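Local coordinates for Emp47p (form2) (Saccharomyces cerevisiae, PDB 2A71), which belongs to the legume-like lectin family and is probably involved in glycoprotein secretion and needed for Emp46 to leave the endoplasmic reticulum, at residues R160-L165 / K172-N177. Numbering follows the deposited sequence.
Sequences RVTYDL and KVQVDN
With CG of R160 trans to its main-chain nitrogen (chi1 -171°) and the chain extended as far as NE, and with CG of Q174 opposite its carbonyl carbon (chi1 -62°), the two side chains run next to each other in the same direction. The amide oxygen OE1 of Q174 arrives at the edge of the guanidinium, within its plane, and accepts a long hydrogen bond from NH1 of R160 at 3.3 Å; the two planar groups are turned 47° apart. Q174 OE1 also lies 3.7 Å from CD of R160. The stronger polar partner of R160 is E66 of the neighbouring strand 63-72, in a salt bridge to NE. Strands 157-164 and 170-175 form a beta hairpin inside one antiparallel sheet of the legume-lectin-like beta sandwich. R160 and Q174 are a hydrogen-bonded pair, N of R160 reaching O of Q174 at 2.9 Å and N of Q174 reaching O of R160 at 2.8 Å. T162 and K172 repeat the pattern, the T162 N to K172 O bond being 3.0 Å long and nearly straight. Between them sits the non-hydrogen-bonded pair V161 and V173, whose buried side chains project from the face opposite to R160, T162, K172 and Q174, V173 against I159 and F181.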
loop_
_atom_site.group_PDB
_atom_site.type_symbol
_atom_site.label_atom_id
_atom_site.label_comp_id
_atom_site.label_asym_id
_atom_site.label_seq_id
_atom_site.Cartn_x
_atom_site.Cartn_y
_atom_site.Cartn_z
ATOM N N ARG A 160 9.390 1.521 3.213
ATOM C CA ARG A 160 9.714 0.999 4.522
ATOM C C ARG A 160 8.918 1.784 5.548
ATOM O O ARG A 160 9.104 2.974 5.720
ATOM C CB ARG A 160 11.226 1.146 4.755
ATOM C CG ARG A 160 11.783 0.458 6.002
ATOM C CD ARG A 160 13.251 0.039 5.866
ATOM N NE ARG A 160 13.718 -0.731 7.018
ATOM C CZ ARG A 160 14.058 -0.208 8.202
ATOM N NH1 ARG A 160 13.991 1.110 8.411
ATOM N NH2 ARG A 160 14.466 -1.013 9.191
ATOM N N VAL A 161 8.015 1.106 6.221
ATOM C CA VAL A 161 7.146 1.743 7.192
ATOM C C VAL A 161 7.553 1.253 8.565
ATOM O O VAL A 161 7.490 0.069 8.882
ATOM C CB VAL A 161 5.689 1.386 6.918
ATOM C CG1 VAL A 161 4.752 2.027 7.965
ATOM C CG2 VAL A 161 5.303 1.818 5.507
ATOM N N THR A 162 8.007 2.172 9.383
ATOM C CA THR A 162 8.487 1.794 10.691
ATOM C C THR A 162 7.621 2.487 11.728
ATOM O O THR A 162 7.256 3.638 11.561
ATOM C CB THR A 162 9.982 2.129 10.847
ATOM O OG1 THR A 162 10.126 3.413 11.435
ATOM C CG2 THR A 162 10.653 2.299 9.495
ATOM N N TYR A 163 7.269 1.763 12.774
ATOM C CA TYR A 163 6.427 2.296 13.829
ATOM C C TYR A 163 7.148 1.963 15.102
ATOM O O TYR A 163 7.308 0.790 15.412
ATOM C CB TYR A 163 5.048 1.630 13.792
ATOM C CG TYR A 163 4.029 2.158 14.777
ATOM C CD1 TYR A 163 3.686 3.494 14.812
ATOM C CD2 TYR A 163 3.379 1.288 15.658
ATOM C CE1 TYR A 163 2.723 3.972 15.737
ATOM C CE2 TYR A 163 2.427 1.748 16.580
ATOM C CZ TYR A 163 2.097 3.093 16.618
ATOM O OH TYR A 163 1.154 3.534 17.533
ATOM N N ASP A 164 7.602 2.996 15.811
ATOM C CA ASP A 164 8.497 2.852 16.959
ATOM C C ASP A 164 7.725 3.312 18.169
ATOM O O ASP A 164 7.816 4.473 18.554
ATOM C CB ASP A 164 9.768 3.700 16.747
ATOM C CG ASP A 164 10.882 3.411 17.762
ATOM O OD1 ASP A 164 10.726 2.571 18.672
ATOM O OD2 ASP A 164 11.972 4.015 17.721
ATOM N N LEU A 165 6.935 2.397 18.732
ATOM C CA LEU A 165 6.150 2.626 19.959
ATOM C C LEU A 165 6.970 3.175 21.146
ATOM O O LEU A 165 6.515 4.089 21.840
ATOM C CB LEU A 165 5.445 1.327 20.383
ATOM C CG LEU A 165 4.077 1.445 21.067
ATOM C CD1 LEU A 165 4.186 1.808 22.562
ATOM C CD2 LEU A 165 3.192 2.434 20.343
ATOM N N LYS A 172 7.603 6.661 10.672
ATOM C CA LYS A 172 8.554 7.110 9.651
ATOM C C LYS A 172 8.384 6.189 8.450
ATOM O O LYS A 172 8.466 4.980 8.593
ATOM C CB LYS A 172 10.013 7.098 10.192
ATOM C CG LYS A 172 11.118 6.890 9.128
ATOM C CD LYS A 172 12.521 7.420 9.543
ATOM C CE LYS A 172 13.308 6.494 10.518
ATOM N NZ LYS A 172 13.679 7.187 11.829
ATOM N N VAL A 173 8.115 6.782 7.294
ATOM C CA VAL A 173 8.039 6.102 6.006
ATOM C C VAL A 173 9.306 6.393 5.215
ATOM O O VAL A 173 9.746 7.511 5.215
ATOM C CB VAL A 173 6.797 6.612 5.211
ATOM C CG1 VAL A 173 6.717 5.993 3.840
ATOM C CG2 VAL A 173 5.529 6.296 5.986
ATOM N N GLN A 174 9.868 5.412 4.515
ATOM C CA GLN A 174 11.027 5.659 3.636
ATOM C C GLN A 174 10.917 5.023 2.240
ATOM O O GLN A 174 10.480 3.903 2.084
ATOM C CB GLN A 174 12.314 5.130 4.273
ATOM C CG GLN A 174 12.735 5.757 5.607
ATOM C CD GLN A 174 13.784 4.889 6.315
ATOM O OE1 GLN A 174 13.609 3.670 6.428
ATOM N NE2 GLN A 174 14.884 5.504 6.746
ATOM N N VAL A 175 11.374 5.739 1.227
ATOM C CA VAL A 175 11.435 5.208 -0.137
ATOM C C VAL A 175 12.903 4.974 -0.502
ATOM O O VAL A 175 13.654 5.912 -0.636
ATOM C CB VAL A 175 10.815 6.213 -1.142
ATOM C CG1 VAL A 175 10.862 5.665 -2.562
ATOM C CG2 VAL A 175 9.393 6.584 -0.729
ATOM N N ASP A 176 13.312 3.726 -0.650
ATOM C CA ASP A 176 14.716 3.400 -0.975
ATOM C C ASP A 176 15.723 3.940 0.073
ATOM O O ASP A 176 16.711 4.593 -0.279
ATOM C CB ASP A 176 15.092 3.909 -2.389
ATOM C CG ASP A 176 14.210 3.334 -3.489
ATOM O OD1 ASP A 176 13.879 2.133 -3.403
ATOM O OD2 ASP A 176 13.825 4.011 -4.479
ATOM N N ASN A 177 15.456 3.667 1.351
ATOM C CA ASN A 177 16.222 4.237 2.474
ATOM C C ASN A 177 16.343 5.778 2.449
ATOM O O ASN A 177 17.187 6.336 3.142
ATOM C CB ASN A 177 17.630 3.605 2.571
ATOM C CG ASN A 177 17.595 2.088 2.842
ATOM O OD1 ASN A 177 16.735 1.570 3.578
ATOM N ND2 ASN A 177 18.543 1.372 2.237
#